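Local structure of DNA polymerase (Bacillus phage phi29, 2PY5) at residues L333-E338 / A437-I442. The protein replicates the phage genome as a protein-primed, highly processive strand-displacing DNA polymerase and proofreads with a 3'-5' exonuclease. The protein carries 2 engineered substitutions. Sequence-based numbering, arbitrary orientation.
With EDO (1,2-ethanediol), chain X.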
# COMPACT_ATOMS: atom_id res chain seq x y z
N LEU F 333 -19.10 13.70 9.20
CA LEU F 333 -19.85 14.93 9.46
C LEU F 333 -20.22 15.01 10.95
O LEU F 333 -20.09 16.07 11.59
CB LEU F 333 -21.11 14.97 8.59
CG LEU F 333 -22.02 16.15 8.85
CD1 LEU F 333 -21.32 17.48 8.54
CD2 LEU F 333 -23.31 16.02 8.06
N GLU F 334 -20.68 13.91 11.54
CA GLU F 334 -21.01 13.96 12.96
C GLU F 334 -19.76 14.17 13.84
O GLU F 334 -19.82 14.87 14.84
CB GLU F 334 -21.81 12.74 13.37
CG GLU F 334 -23.21 12.72 12.72
CD GLU F 334 -24.11 13.96 13.01
OE1 GLU F 334 -23.99 14.64 14.06
OE2 GLU F 334 -24.97 14.25 12.15
N LEU F 335 -18.64 13.57 13.45
CA LEU F 335 -17.38 13.82 14.16
C LEU F 335 -17.05 15.32 14.11
O LEU F 335 -16.65 15.92 15.11
CB LEU F 335 -16.23 13.02 13.55
CG LEU F 335 -16.18 11.56 13.99
CD1 LEU F 335 -15.24 10.79 13.05
CD2 LEU F 335 -15.73 11.44 15.45
N MET F 336 -17.19 15.91 12.93
CA MET F 336 -16.82 17.31 12.73
C MET F 336 -17.71 18.21 13.58
O MET F 336 -17.24 19.14 14.24
CB MET F 336 -16.96 17.69 11.26
CG MET F 336 -16.41 19.07 10.95
SD MET F 336 -16.65 19.58 9.24
CE MET F 336 -18.41 19.73 9.10
N LYS F 337 -19.02 17.94 13.55
CA LYS F 337 -19.96 18.76 14.29
C LYS F 337 -19.72 18.68 15.79
O LYS F 337 -19.93 19.66 16.51
CB LYS F 337 -21.42 18.39 13.94
CG LYS F 337 -21.78 18.69 12.51
CD LYS F 337 -23.16 18.16 12.11
CE LYS F 337 -24.25 19.14 12.38
NZ LYS F 337 -25.50 18.75 11.66
N GLU F 338 -19.25 17.53 16.29
CA GLU F 338 -18.92 17.39 17.71
C GLU F 338 -17.60 18.07 18.08
O GLU F 338 -17.48 18.68 19.13
CB GLU F 338 -18.85 15.93 18.14
CG GLU F 338 -18.49 15.82 19.62
CD GLU F 338 -18.52 14.42 20.19
OE1 GLU F 338 -18.93 13.48 19.49
OE2 GLU F 338 -18.13 14.28 21.37
N ALA F 437 -13.42 3.38 10.14
CA ALA F 437 -12.09 3.11 10.69
C ALA F 437 -11.58 4.37 11.42
O ALA F 437 -11.11 4.30 12.57
CB ALA F 437 -11.17 2.72 9.61
N ARG F 438 -11.71 5.52 10.78
CA ARG F 438 -11.31 6.77 11.42
C ARG F 438 -12.10 7.01 12.70
O ARG F 438 -11.55 7.40 13.73
CB ARG F 438 -11.49 7.98 10.48
CG ARG F 438 -10.53 8.03 9.38
CD ARG F 438 -10.60 9.36 8.62
NE ARG F 438 -11.85 9.52 7.89
CZ ARG F 438 -12.14 8.92 6.74
NH1 ARG F 438 -11.27 8.13 6.14
NH2 ARG F 438 -13.30 9.15 6.16
N TYR F 439 -13.42 6.77 12.63
CA TYR F 439 -14.30 6.93 13.77
C TYR F 439 -13.80 6.08 14.95
O TYR F 439 -13.76 6.53 16.09
CB TYR F 439 -15.73 6.53 13.38
CG TYR F 439 -16.71 6.56 14.51
CD1 TYR F 439 -17.40 7.72 14.81
CD2 TYR F 439 -16.95 5.42 15.28
CE1 TYR F 439 -18.29 7.75 15.85
CE2 TYR F 439 -17.85 5.45 16.32
CZ TYR F 439 -18.52 6.62 16.61
OH TYR F 439 -19.43 6.69 17.65
N THR F 440 -13.45 4.83 14.65
CA THR F 440 -12.98 3.93 15.69
C THR F 440 -11.79 4.50 16.43
O THR F 440 -11.75 4.49 17.68
CB THR F 440 -12.61 2.59 15.09
OG1 THR F 440 -13.77 2.01 14.46
CG2 THR F 440 -12.07 1.65 16.17
N THR F 441 -10.81 4.99 15.67
CA THR F 441 -9.58 5.50 16.26
C THR F 441 -9.75 6.87 16.94
O THR F 441 -9.31 7.06 18.07
CB THR F 441 -8.51 5.52 15.18
OG1 THR F 441 -8.24 4.15 14.83
CG2 THR F 441 -7.22 6.26 15.64
N ILE F 442 -10.42 7.79 16.26
CA ILE F 442 -10.65 9.13 16.80
C ILE F 442 -11.45 9.07 18.10
O ILE F 442 -11.13 9.78 19.07
CB ILE F 442 -11.34 10.03 15.77
CG1 ILE F 442 -10.41 10.25 14.58
CG2 ILE F 442 -11.76 11.35 16.42
CD1 ILE F 442 -11.10 10.85 13.36
C1 EDO X . -16.17 11.15 21.63
O1 EDO X . -16.60 12.26 22.42
C2 EDO X . -16.28 9.85 22.43
O2 EDO X . -14.99 9.24 22.65
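Helix-to-helix packing within the polymerization region of this B-family polymerase brings helix 330-339 against helix 427-447, and Leu335, set against Tyr439 and Ile442, carries the apolar contact between segments 333-338 and 437-442. It illustrates how a single branched side chain can bridge two helices: the nearest CA atoms, those of Leu335 and Tyr439, are 7.6 Å apart. With CG anti to its own carbonyl carbon (chi1 -80°), Leu335 places both methyls against the partner helix. Leu335 CD1 comes to 4.0 Å from CA of Tyr439, at the root of the tyrosine, and also faces CD1 of Ile442. The other methyl, Leu335 CD2, meets CG2 of Ile442 at 4.1 Å. Between the branches, CG of Leu335 lies 4.1 Å from CD1 of Tyr439, approaching the ring obliquely. No hydrogen bond crosses between the two segments, whose direct contact is van der Waals; just before the first of them, Asp332 of the same helix forms a salt bridge with Arg438. Glu338 OE2 accepts a hydrogen bond from O1 of an ethanediol, probably from the crystallisation liquor, at 2.7 Å. The same diol also reaches Thr443 O, spanning the two helices. Beyond Leu335, Ile442 packs on Phe230 and the Tyr439 ring meets Trp436 edge-to-face. The result is a small apolar helix-helix interface in the polymerase domain, beside Arg438, a residue probably involved in binding template-primer structures.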